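Local coordinates for SPbeta prophage-derived uncharacterized protein YorR (Bacillus subtilis, PDB 3KB2) that is uncharacterised but binds a phosphorylated guanosine diphosphate and magnesium on a P-loop kinase fold, and may act as a thymidylate kinase, at residues Leu3-Lys14 against Ile92-Ala103; Lys26-Ser34 against Leu52-Phe63. All coordinates share one frame; numbering follows the deposited sequence.

Interaction 1: residues Leu3-Lys14 against Ile92-Ala103. With G3D (guanosine-3'-monophosphate-5'-diphosphate), chain C.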
loop_
_atom_site.group_PDB
_atom_site.type_symbol
_atom_site.label_atom_id
_atom_site.label_comp_id
_atom_site.label_asym_id
_atom_site.label_seq_id
_atom_site.Cartn_x
_atom_site.Cartn_y
_atom_site.Cartn_z
ATOM N N LEU A 3 -7.966 -13.902 -25.229
ATOM C CA LEU A 3 -7.720 -12.857 -24.242
ATOM C C LEU A 3 -7.239 -13.483 -22.945
ATOM O O LEU A 3 -8.006 -14.139 -22.241
ATOM C CB LEU A 3 -9.005 -12.062 -24.000
ATOM C CG LEU A 3 -8.976 -10.960 -22.943
ATOM C CD1 LEU A 3 -7.975 -9.888 -23.338
ATOM C CD2 LEU A 3 -10.374 -10.359 -22.811
ATOM N N ILE A 4 -5.964 -13.276 -22.629
ATOM C CA ILE A 4 -5.375 -13.850 -21.421
ATOM C C ILE A 4 -5.404 -12.872 -20.262
ATOM O O ILE A 4 -4.835 -11.792 -20.335
ATOM C CB ILE A 4 -3.921 -14.283 -21.677
ATOM C CG1 ILE A 4 -3.867 -15.203 -22.910
ATOM C CG2 ILE A 4 -3.367 -14.993 -20.456
ATOM C CD1 ILE A 4 -2.473 -15.559 -23.349
ATOM N N ILE A 5 -6.065 -13.267 -19.187
ATOM C CA ILE A 5 -6.186 -12.422 -18.008
ATOM C C ILE A 5 -5.388 -13.003 -16.838
ATOM O O ILE A 5 -5.603 -14.152 -16.429
ATOM C CB ILE A 5 -7.677 -12.277 -17.620
ATOM C CG1 ILE A 5 -8.441 -11.615 -18.778
ATOM C CG2 ILE A 5 -7.827 -11.437 -16.379
ATOM C CD1 ILE A 5 -9.914 -11.899 -18.765
ATOM N N LEU A 6 -4.470 -12.206 -16.303
ATOM C CA LEU A 6 -3.622 -12.630 -15.187
ATOM C C LEU A 6 -4.050 -11.964 -13.890
ATOM O O LEU A 6 -3.990 -10.748 -13.755
ATOM C CB LEU A 6 -2.164 -12.291 -15.498
ATOM C CG LEU A 6 -1.706 -12.916 -16.818
ATOM C CD1 LEU A 6 -0.287 -12.489 -17.136
ATOM C CD2 LEU A 6 -1.796 -14.446 -16.709
ATOM N N GLU A 7 -4.476 -12.773 -12.932
ATOM C CA GLU A 7 -4.930 -12.253 -11.656
ATOM C C GLU A 7 -4.210 -12.930 -10.510
ATOM O O GLU A 7 -3.635 -14.006 -10.667
ATOM C CB GLU A 7 -6.446 -12.455 -11.511
ATOM C CG GLU A 7 -7.280 -11.651 -12.498
ATOM C CD GLU A 7 -7.404 -10.197 -12.096
ATOM O OE1 GLU A 7 -6.387 -9.613 -11.663
ATOM O OE2 GLU A 7 -8.513 -9.626 -12.220
ATOM N N GLY A 8 -4.254 -12.292 -9.350
ATOM C CA GLY A 8 -3.602 -12.850 -8.187
ATOM C C GLY A 8 -2.867 -11.779 -7.410
ATOM O O GLY A 8 -2.623 -10.679 -7.925
ATOM N N PRO A 9 -2.507 -12.076 -6.152
ATOM C CA PRO A 9 -1.790 -11.144 -5.281
ATOM C C PRO A 9 -0.402 -10.824 -5.828
ATOM O O PRO A 9 0.074 -11.471 -6.764
ATOM C CB PRO A 9 -1.716 -11.902 -3.961
ATOM C CG PRO A 9 -1.612 -13.338 -4.422
ATOM C CD PRO A 9 -2.696 -13.374 -5.474
ATOM N N ASP A 10 0.246 -9.833 -5.222
ATOM C CA ASP A 10 1.583 -9.402 -5.619
ATOM C C ASP A 10 2.652 -10.478 -5.505
ATOM O O ASP A 10 2.536 -11.425 -4.723
ATOM C CB ASP A 10 2.032 -8.225 -4.764
ATOM C CG ASP A 10 1.298 -6.952 -5.092
ATOM O OD1 ASP A 10 1.660 -5.910 -4.500
ATOM O OD2 ASP A 10 0.368 -6.992 -5.927
ATOM N N CYS A 11 3.708 -10.305 -6.288
ATOM C CA CYS A 11 4.830 -11.226 -6.269
ATOM C C CYS A 11 4.470 -12.664 -6.604
ATOM O O CYS A 11 4.993 -13.603 -5.996
ATOM C CB CYS A 11 5.509 -11.155 -4.902
ATOM S SG CYS A 11 6.188 -9.519 -4.555
ATOM N N CYS A 12 3.576 -12.843 -7.567
ATOM C CA CYS A 12 3.190 -14.183 -7.963
ATOM C C CYS A 12 3.499 -14.424 -9.433
ATOM O O CYS A 12 2.802 -15.177 -10.107
ATOM C CB CYS A 12 1.707 -14.429 -7.663
ATOM S SG CYS A 12 1.341 -14.598 -5.886
ATOM N N PHE A 13 4.551 -13.770 -9.914
ATOM C CA PHE A 13 5.018 -13.921 -11.281
ATOM C C PHE A 13 4.089 -13.398 -12.375
ATOM O O PHE A 13 4.336 -13.637 -13.555
ATOM C CB PHE A 13 5.339 -15.403 -11.560
ATOM C CG PHE A 13 6.219 -16.071 -10.509
ATOM C CD1 PHE A 13 7.013 -15.318 -9.647
ATOM C CD2 PHE A 13 6.299 -17.464 -10.431
ATOM C CE1 PHE A 13 7.870 -15.943 -8.731
ATOM C CE2 PHE A 13 7.159 -18.085 -9.517
ATOM C CZ PHE A 13 7.939 -17.328 -8.674
ATOM N N LYS A 14 3.037 -12.674 -12.006
ATOM C CA LYS A 14 2.098 -12.177 -13.011
ATOM C C LYS A 14 2.742 -11.424 -14.170
ATOM O O LYS A 14 2.551 -11.787 -15.329
ATOM C CB LYS A 14 1.015 -11.312 -12.350
ATOM C CG LYS A 14 0.195 -12.091 -11.324
ATOM C CD LYS A 14 -1.114 -11.400 -10.970
ATOM C CE LYS A 14 -0.891 -9.955 -10.567
ATOM N NZ LYS A 14 0.120 -9.872 -9.511
ATOM N N ILE A 92 -16.687 -11.675 -22.786
ATOM C CA ILE A 92 -15.404 -12.269 -23.166
ATOM C C ILE A 92 -15.279 -13.750 -22.837
ATOM O O ILE A 92 -14.191 -14.314 -22.918
ATOM C CB ILE A 92 -14.247 -11.547 -22.455
ATOM C CG1 ILE A 92 -14.240 -11.931 -20.971
ATOM C CG2 ILE A 92 -14.406 -10.030 -22.612
ATOM C CD1 ILE A 92 -13.150 -11.281 -20.148
ATOM N N LYS A 93 -16.386 -14.374 -22.454
ATOM C CA LYS A 93 -16.385 -15.787 -22.093
ATOM C C LYS A 93 -15.910 -16.704 -23.218
ATOM O O LYS A 93 -15.337 -17.758 -22.957
ATOM C CB LYS A 93 -17.794 -16.206 -21.645
ATOM C CG LYS A 93 -18.854 -16.186 -22.751
ATOM C CD LYS A 93 -20.283 -16.164 -22.188
ATOM C CE LYS A 93 -21.322 -16.302 -23.296
ATOM N NZ LYS A 93 -21.043 -15.392 -24.443
ATOM N N ALA A 94 -16.135 -16.300 -24.465
ATOM C CA ALA A 94 -15.747 -17.119 -25.607
ATOM C C ALA A 94 -14.341 -16.869 -26.130
ATOM O O ALA A 94 -13.966 -17.372 -27.186
ATOM C CB ALA A 94 -16.740 -16.920 -26.737
ATOM N N LYS A 95 -13.553 -16.105 -25.400
ATOM C CA LYS A 95 -12.223 -15.809 -25.877
ATOM C C LYS A 95 -11.285 -15.610 -24.718
ATOM O O LYS A 95 -10.081 -15.454 -24.900
ATOM C CB LYS A 95 -12.263 -14.525 -26.688
ATOM C CG LYS A 95 -12.828 -13.357 -25.894
ATOM C CD LYS A 95 -12.541 -12.033 -26.574
ATOM C CE LYS A 95 -13.341 -10.899 -25.950
ATOM N NZ LYS A 95 -12.978 -9.580 -26.561
ATOM N N ALA A 96 -11.837 -15.614 -23.518
ATOM C CA ALA A 96 -11.018 -15.368 -22.358
ATOM C C ALA A 96 -10.451 -16.600 -21.696
ATOM O O ALA A 96 -11.065 -17.667 -21.685
ATOM C CB ALA A 96 -11.803 -14.551 -21.344
ATOM N N LYS A 97 -9.244 -16.431 -21.169
ATOM C CA LYS A 97 -8.537 -17.466 -20.427
ATOM C C LYS A 97 -8.164 -16.735 -19.146
ATOM O O LYS A 97 -7.297 -15.853 -19.157
ATOM C CB LYS A 97 -7.274 -17.913 -21.170
ATOM C CG LYS A 97 -7.381 -19.275 -21.852
ATOM C CD LYS A 97 -8.532 -19.324 -22.852
ATOM C CE LYS A 97 -8.501 -20.603 -23.686
ATOM N NZ LYS A 97 -8.604 -21.838 -22.862
ATOM N N VAL A 98 -8.845 -17.077 -18.056
ATOM C CA VAL A 98 -8.606 -16.435 -16.770
ATOM C C VAL A 98 -7.584 -17.181 -15.935
ATOM O O VAL A 98 -7.824 -18.308 -15.512
ATOM C CB VAL A 98 -9.901 -16.314 -15.949
ATOM C CG1 VAL A 98 -9.617 -15.558 -14.662
ATOM C CG2 VAL A 98 -10.957 -15.597 -16.761
ATOM N N VAL A 99 -6.446 -16.546 -15.693
ATOM C CA VAL A 99 -5.397 -17.178 -14.911
ATOM C C VAL A 99 -5.298 -16.599 -13.509
ATOM O O VAL A 99 -5.306 -15.383 -13.326
ATOM C CB VAL A 99 -4.042 -17.028 -15.609
ATOM C CG1 VAL A 99 -2.962 -17.733 -14.814
ATOM C CG2 VAL A 99 -4.134 -17.582 -16.991
ATOM N N TYR A 100 -5.219 -17.479 -12.520
ATOM C CA TYR A 100 -5.110 -17.069 -11.126
ATOM C C TYR A 100 -3.773 -17.583 -10.599
ATOM O O TYR A 100 -3.582 -18.785 -10.426
ATOM C CB TYR A 100 -6.282 -17.655 -10.310
ATOM C CG TYR A 100 -6.180 -17.496 -8.798
ATOM C CD1 TYR A 100 -5.628 -16.344 -8.225
ATOM C CD2 TYR A 100 -6.648 -18.495 -7.936
ATOM C CE1 TYR A 100 -5.538 -16.196 -6.833
ATOM C CE2 TYR A 100 -6.563 -18.347 -6.540
ATOM C CZ TYR A 100 -6.006 -17.199 -5.999
ATOM O OH TYR A 100 -5.901 -17.048 -4.628
ATOM N N LEU A 101 -2.841 -16.672 -10.369
ATOM C CA LEU A 101 -1.552 -17.071 -9.859
ATOM C C LEU A 101 -1.494 -16.748 -8.379
ATOM O O LEU A 101 -1.738 -15.609 -7.977
ATOM C CB LEU A 101 -0.439 -16.341 -10.604
ATOM C CG LEU A 101 -0.382 -16.558 -12.118
ATOM C CD1 LEU A 101 0.875 -15.900 -12.678
ATOM C CD2 LEU A 101 -0.365 -18.047 -12.430
ATOM N N HIS A 102 -1.173 -17.748 -7.562
ATOM C CA HIS A 102 -1.104 -17.537 -6.117
ATOM C C HIS A 102 0.110 -18.199 -5.471
ATOM O O HIS A 102 1.044 -18.626 -6.154
ATOM C CB HIS A 102 -2.381 -18.074 -5.460
ATOM C CG HIS A 102 -2.617 -19.531 -5.715
ATOM N ND1 HIS A 102 -3.103 -20.006 -6.914
ATOM C CD2 HIS A 102 -2.378 -20.620 -4.947
ATOM C CE1 HIS A 102 -3.149 -21.325 -6.875
ATOM N NE2 HIS A 102 -2.715 -21.724 -5.694
ATOM N N ALA A 103 0.084 -18.267 -4.144
ATOM C CA ALA A 103 1.146 -18.898 -3.359
ATOM C C ALA A 103 0.768 -18.786 -1.891
ATOM O O ALA A 103 -0.023 -17.917 -1.516
ATOM C CB ALA A 103 2.478 -18.206 -3.606
HETATM P PB G3D C . 4.050 -9.715 -9.843
HETATM O O1B G3D C . 3.805 -8.783 -8.654
HETATM O O2B G3D C . 3.118 -10.832 -10.024
HETATM O O3B G3D C . 4.087 -8.794 -11.217
HETATM P PA G3D C . 6.602 -10.359 -10.983
HETATM O O3A G3D C . 5.510 -10.258 -9.808
HETATM O O1A G3D C . 6.129 -11.159 -12.103
HETATM O O2A G3D C . 7.084 -8.925 -11.248
HETATM O "O5'" G3D C . 7.774 -11.277 -10.246
HETATM C "C5'" G3D C . 8.006 -10.802 -8.857
HETATM C "C4'" G3D C . 9.501 -11.376 -8.726
HETATM O "O4'" G3D C . 9.615 -12.808 -8.741
HETATM C "C3'" G3D C . 10.510 -10.917 -9.642
HETATM O "O3'" G3D C . 11.713 -10.585 -8.997
HETATM C "C2'" G3D C . 10.661 -11.937 -10.809
HETATM O "O2'" G3D C . 11.875 -11.953 -11.318
HETATM C "C1'" G3D C . 10.572 -13.251 -9.710
HETATM N N9 G3D C . 10.304 -14.494 -10.526
HETATM C C8 G3D C . 9.666 -14.479 -11.758
HETATM N N7 G3D C . 9.697 -15.809 -11.998
HETATM C C5 G3D C . 10.423 -16.576 -11.085
HETATM C C6 G3D C . 10.621 -17.819 -11.098
HETATM O O6 G3D C . 10.324 -18.844 -11.785
HETATM N N1 G3D C . 11.345 -18.241 -9.850
HETATM C C2 G3D C . 11.646 -17.283 -9.049
HETATM N N2 G3D C . 12.299 -17.736 -7.779
HETATM N N3 G3D C . 11.358 -15.992 -8.998
HETATM C C4 G3D C . 10.759 -15.718 -10.153
HETATM P P1 G3D C . 12.389 -9.411 -9.071
HETATM O O4P G3D C . 13.382 -9.444 -10.101
HETATM O O5P G3D C . 13.138 -9.399 -7.648
HETATM O O6P G3D C . 11.609 -8.101 -8.932
#
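L101 turns its CG opposite its own carbonyl carbon (chi1 -59°), which brings CD1 against the loop after strand 3-7, 3.3 Å from C12 O, its side chain sliding past that of K14 in the opposite direction. At the far end I92 holds CG1 between its backbone N and carbonyl carbon (chi1 73°) and extends CD1 to meet I5 CD1 tip to tip at 3.6 Å; L3 CD2 joins them. On the other side of the sheet L6 and V99 lie side by side, L6 CD2 3.6 Å from V99 CB. The strands 3-7 and 96-102 run parallel, joined by six backbone hydrogen bonds from L3 N to K95 O through L101 N to E7 O. They are interior strands of a P-loop NTPase-type sheet, and the P-loop starts at G8 and runs into helix 14-25. G8, at backbone angles suited to glycine, sets its CA 3.3 Å from L101 O. The beta-phosphate of the ligand's 5'-diphosphate is gripped by C11 N on O1B and by C12 N, K14 N (2.7 Å) and K14 NZ on O2B. K14, bent at chi3 and chi4, also sets NZ above the carbonyl plane of P9, bonding its O. The F13 ring lies over the guanine with one face, near C5.

Interaction 2: residues Lys26-Ser34 against Leu52-Phe63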
loop_
_atom_site.group_PDB
_atom_site.type_symbol
_atom_site.label_atom_id
_atom_site.label_comp_id
_atom_site.label_asym_id
_atom_site.label_seq_id
_atom_site.Cartn_x
_atom_site.Cartn_y
_atom_site.Cartn_z
ATOM N N LYS A 26 3.231 -13.192 -28.905
ATOM C CA LYS A 26 3.345 -11.866 -29.494
ATOM C C LYS A 26 2.127 -11.005 -29.179
ATOM O O LYS A 26 1.741 -10.137 -29.964
ATOM C CB LYS A 26 3.563 -11.963 -31.004
ATOM C CG LYS A 26 4.896 -12.611 -31.358
ATOM C CD LYS A 26 5.161 -12.563 -32.847
ATOM C CE LYS A 26 6.572 -13.053 -33.165
ATOM N NZ LYS A 26 7.620 -12.212 -32.503
ATOM N N TYR A 27 1.518 -11.255 -28.021
ATOM C CA TYR A 27 0.366 -10.473 -27.589
ATOM C C TYR A 27 0.868 -9.253 -26.827
ATOM O O TYR A 27 1.826 -9.338 -26.069
ATOM C CB TYR A 27 -0.539 -11.270 -26.648
ATOM C CG TYR A 27 -1.349 -12.388 -27.272
ATOM C CD1 TYR A 27 -1.428 -12.555 -28.655
ATOM C CD2 TYR A 27 -2.045 -13.276 -26.466
ATOM C CE1 TYR A 27 -2.184 -13.595 -29.212
ATOM C CE2 TYR A 27 -2.798 -14.306 -27.004
ATOM C CZ TYR A 27 -2.865 -14.469 -28.369
ATOM O OH TYR A 27 -3.586 -15.537 -28.858
ATOM N N PRO A 28 0.242 -8.089 -27.037
ATOM C CA PRO A 28 0.700 -6.904 -26.306
ATOM C C PRO A 28 0.287 -7.104 -24.849
ATOM O O PRO A 28 -0.649 -7.845 -24.580
ATOM C CB PRO A 28 -0.091 -5.769 -26.945
ATOM C CG PRO A 28 -0.447 -6.281 -28.288
ATOM C CD PRO A 28 -0.749 -7.730 -28.063
ATOM N N ILE A 29 0.977 -6.441 -23.925
ATOM C CA ILE A 29 0.678 -6.533 -22.498
ATOM C C ILE A 29 0.031 -5.235 -22.000
ATOM O O ILE A 29 0.573 -4.146 -22.196
ATOM C CB ILE A 29 1.957 -6.741 -21.664
ATOM C CG1 ILE A 29 2.710 -7.981 -22.139
ATOM C CG2 ILE A 29 1.586 -6.874 -20.192
ATOM C CD1 ILE A 29 4.027 -8.218 -21.400
ATOM N N ILE A 30 -1.107 -5.358 -21.326
ATOM C CA ILE A 30 -1.824 -4.193 -20.811
ATOM C C ILE A 30 -2.201 -4.385 -19.341
ATOM O O ILE A 30 -2.698 -5.442 -18.964
ATOM C CB ILE A 30 -3.117 -3.956 -21.640
ATOM C CG1 ILE A 30 -2.739 -3.554 -23.065
ATOM C CG2 ILE A 30 -4.007 -2.904 -20.975
ATOM C CD1 ILE A 30 -3.895 -3.551 -24.016
ATOM N N LYS A 31 -1.955 -3.370 -18.520
ATOM C CA LYS A 31 -2.305 -3.425 -17.103
ATOM C C LYS A 31 -3.783 -3.061 -17.005
ATOM O O LYS A 31 -4.192 -2.015 -17.494
ATOM C CB LYS A 31 -1.472 -2.415 -16.313
ATOM C CG LYS A 31 0.025 -2.629 -16.414
ATOM C CD LYS A 31 0.468 -3.854 -15.629
ATOM C CE LYS A 31 1.139 -3.476 -14.306
ATOM N NZ LYS A 31 0.236 -2.772 -13.339
ATOM N N GLY A 32 -4.579 -3.920 -16.379
ATOM C CA GLY A 32 -6.000 -3.646 -16.272
ATOM C C GLY A 32 -6.408 -2.738 -15.131
ATOM O O GLY A 32 -6.920 -1.633 -15.356
ATOM N N SER A 33 -6.186 -3.204 -13.906
ATOM C CA SER A 33 -6.544 -2.436 -12.717
ATOM C C SER A 33 -5.575 -1.298 -12.434
ATOM O O SER A 33 -4.405 -1.508 -12.118
ATOM C CB SER A 33 -6.650 -3.356 -11.492
ATOM O OG SER A 33 -7.873 -4.083 -11.514
ATOM N N SER A 34 -6.090 -0.083 -12.558
ATOM C CA SER A 34 -5.315 1.125 -12.328
ATOM C C SER A 34 -5.823 1.810 -11.057
ATOM O O SER A 34 -7.020 2.056 -10.902
ATOM C CB SER A 34 -5.465 2.057 -13.533
ATOM O OG SER A 34 -4.948 3.341 -13.265
ATOM N N LEU A 52 -11.500 -2.768 -22.607
ATOM C CA LEU A 52 -10.547 -3.859 -22.605
ATOM C C LEU A 52 -11.276 -5.110 -23.048
ATOM O O LEU A 52 -10.725 -5.917 -23.771
ATOM C CB LEU A 52 -9.956 -4.059 -21.214
ATOM C CG LEU A 52 -9.138 -2.871 -20.740
ATOM C CD1 LEU A 52 -8.613 -3.140 -19.332
ATOM C CD2 LEU A 52 -7.991 -2.620 -21.723
ATOM N N ALA A 53 -12.529 -5.248 -22.629
ATOM C CA ALA A 53 -13.322 -6.413 -22.981
ATOM C C ALA A 53 -13.513 -6.561 -24.485
ATOM O O ALA A 53 -13.900 -7.627 -24.968
ATOM C CB ALA A 53 -14.666 -6.367 -22.288
ATOM N N ASP A 54 -13.259 -5.495 -25.233
ATOM C CA ASP A 54 -13.393 -5.570 -26.684
ATOM C C ASP A 54 -12.115 -6.117 -27.305
ATOM O O ASP A 54 -12.143 -6.704 -28.381
ATOM C CB ASP A 54 -13.702 -4.189 -27.262
ATOM C CG ASP A 54 -15.130 -3.771 -27.013
ATOM O OD1 ASP A 54 -16.040 -4.568 -27.334
ATOM O OD2 ASP A 54 -15.344 -2.650 -26.508
ATOM N N GLU A 55 -10.996 -5.920 -26.612
ATOM C CA GLU A 55 -9.701 -6.385 -27.085
ATOM C C GLU A 55 -9.631 -7.902 -27.170
ATOM O O GLU A 55 -10.432 -8.617 -26.559
ATOM C CB GLU A 55 -8.578 -5.885 -26.162
ATOM C CG GLU A 55 -7.965 -4.515 -26.511
ATOM C CD GLU A 55 -7.271 -4.488 -27.876
ATOM O OE1 GLU A 55 -6.323 -3.685 -28.059
ATOM O OE2 GLU A 55 -7.681 -5.261 -28.775
ATOM N N ASP A 56 -8.670 -8.382 -27.954
ATOM C CA ASP A 56 -8.441 -9.809 -28.116
ATOM C C ASP A 56 -6.986 -9.984 -28.530
ATOM O O ASP A 56 -6.381 -9.077 -29.104
ATOM C CB ASP A 56 -9.387 -10.402 -29.166
ATOM C CG ASP A 56 -9.371 -11.924 -29.172
ATOM O OD1 ASP A 56 -9.095 -12.533 -28.119
ATOM O OD2 ASP A 56 -9.649 -12.526 -30.225
ATOM N N ASN A 57 -6.429 -11.148 -28.218
ATOM C CA ASN A 57 -5.040 -11.450 -28.517
ATOM C C ASN A 57 -4.120 -10.505 -27.756
ATOM O O ASN A 57 -3.161 -9.958 -28.302
ATOM C CB ASN A 57 -4.773 -11.361 -30.018
ATOM C CG ASN A 57 -5.566 -12.389 -30.807
ATOM O OD1 ASN A 57 -5.622 -13.564 -30.431
ATOM N ND2 ASN A 57 -6.182 -11.954 -31.906
ATOM N N VAL A 58 -4.436 -10.309 -26.482
ATOM C CA VAL A 58 -3.623 -9.463 -25.630
ATOM C C VAL A 58 -3.593 -10.112 -24.272
ATOM O O VAL A 58 -4.365 -11.019 -23.998
ATOM C CB VAL A 58 -4.197 -8.035 -25.498
ATOM C CG1 VAL A 58 -4.589 -7.503 -26.875
ATOM C CG2 VAL A 58 -5.376 -8.026 -24.549
ATOM N N ILE A 59 -2.677 -9.648 -23.436
ATOM C CA ILE A 59 -2.516 -10.165 -22.090
ATOM C C ILE A 59 -2.844 -9.035 -21.129
ATOM O O ILE A 59 -2.243 -7.971 -21.203
ATOM C CB ILE A 59 -1.069 -10.611 -21.859
ATOM C CG1 ILE A 59 -0.704 -11.724 -22.844
ATOM C CG2 ILE A 59 -0.888 -11.050 -20.417
ATOM C CD1 ILE A 59 0.789 -11.944 -23.007
ATOM N N ILE A 60 -3.809 -9.263 -20.244
ATOM C CA ILE A 60 -4.215 -8.252 -19.277
ATOM C C ILE A 60 -3.633 -8.597 -17.903
ATOM O O ILE A 60 -4.053 -9.566 -17.265
ATOM C CB ILE A 60 -5.765 -8.158 -19.191
ATOM C CG1 ILE A 60 -6.327 -7.736 -20.558
ATOM C CG2 ILE A 60 -6.172 -7.197 -18.083
ATOM C CD1 ILE A 60 -7.835 -7.561 -20.615
ATOM N N ASP A 61 -2.653 -7.809 -17.469
ATOM C CA ASP A 61 -1.983 -7.990 -16.180
ATOM C C ASP A 61 -2.859 -7.312 -15.121
ATOM O O ASP A 61 -2.777 -6.104 -14.936
ATOM C CB ASP A 61 -0.588 -7.338 -16.250
ATOM C CG ASP A 61 0.293 -7.666 -15.048
ATOM O OD1 ASP A 61 1.493 -7.351 -15.120
ATOM O OD2 ASP A 61 -0.199 -8.224 -14.047
ATOM N N ARG A 62 -3.697 -8.104 -14.452
ATOM C CA ARG A 62 -4.636 -7.630 -13.430
ATOM C C ARG A 62 -5.860 -7.027 -14.114
ATOM O O ARG A 62 -5.732 -6.163 -14.983
ATOM C CB ARG A 62 -3.974 -6.608 -12.511
ATOM C CG ARG A 62 -2.804 -7.189 -11.748
ATOM C CD ARG A 62 -2.751 -6.636 -10.346
ATOM N NE ARG A 62 -2.546 -5.197 -10.364
ATOM C CZ ARG A 62 -2.371 -4.461 -9.274
ATOM N NH1 ARG A 62 -2.376 -5.035 -8.074
ATOM N NH2 ARG A 62 -2.192 -3.151 -9.386
ATOM N N PHE A 63 -7.047 -7.474 -13.709
ATOM C CA PHE A 63 -8.270 -7.013 -14.346
ATOM C C PHE A 63 -9.452 -6.818 -13.372
ATOM O O PHE A 63 -9.264 -6.314 -12.266
ATOM C CB PHE A 63 -8.597 -8.017 -15.473
ATOM C CG PHE A 63 -9.556 -7.500 -16.514
ATOM C CD1 PHE A 63 -9.654 -6.138 -16.793
ATOM C CD2 PHE A 63 -10.355 -8.387 -17.230
ATOM C CE1 PHE A 63 -10.538 -5.674 -17.771
ATOM C CE2 PHE A 63 -11.236 -7.927 -18.206
ATOM C CZ PHE A 63 -11.328 -6.572 -18.473
HETATM O O HOH W 1 -4.263 -15.475 -31.945
HETATM O O HOH W 2 -2.466 -2.859 -12.803
#
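Y27 lays one face of its ring over the backbone of N57, whose carbonyl carbon stands 3.4 Å above the ring plane toward the rim, while I59 CG1 meets the ring edge. This contact opens a parallel pairing of strands 29-31 and 58-61 at one margin of the five-stranded sheet of the P-loop kinase-type fold. Four backbone hydrogen bonds hold the pair: I59 N to P28 O, I30 N to I59 O (2.9 Å), D61 N to I30 O and a longer one from G32 N to D61 O. The last donor sits well above the carbonyl plane. Past the strands, S33 OG lies anti to its carbonyl carbon (chi1 -77°) and donates to F63 O at 2.7 Å. On the face of I29 and I59, K31 and D61 run side by side, and K31 CD packs 3.7 Å from D61 CB. Their polar ends do not meet: D61 OD1 is hydrogen-bonded to S15 OG, and the D61 side chain lies about 4 Å from the bound magnesium ion. On the other face the side chains of I30 and L52 cross, I30 CG2 4.1 Å from L52 CD2. I60 CD1 rests over the centre of the F63 ring, which also meets the ring of F49 steeply.

In the next shell, T2 N is hydrogen-bonded to both Y27 OH and N57 OD1 and so ties the two polar ends together; a water donates to the same N57 OD1. A second water accepts from K31 NZ and donates to S33 O.

In the fold
Both interactions pair parallel strands of one sheet, whose order is 29-31, 58-61, 3-7, 96-102, 143-147; the neighbours 3-7 and 58-61 join the two contacts. Interaction 1 is central and almost wholly buried: aliphatic packing on both faces, then a loop of backbone amides and a lysine turned to phosphate. Interaction 2 lies about 10 Å away, centre to centre, at the sheet margin, where several side chains are exposed and waters and polar ends join the apolar contacts. K95 NZ links them, bonding the backbone carbonyls of A53 and E55, and E7 OE1 accepts from F63 N. Near the C-terminal ends of the strands, the side chains of D61 and K14 lie about 4 and 5 Å from the magnesium ion.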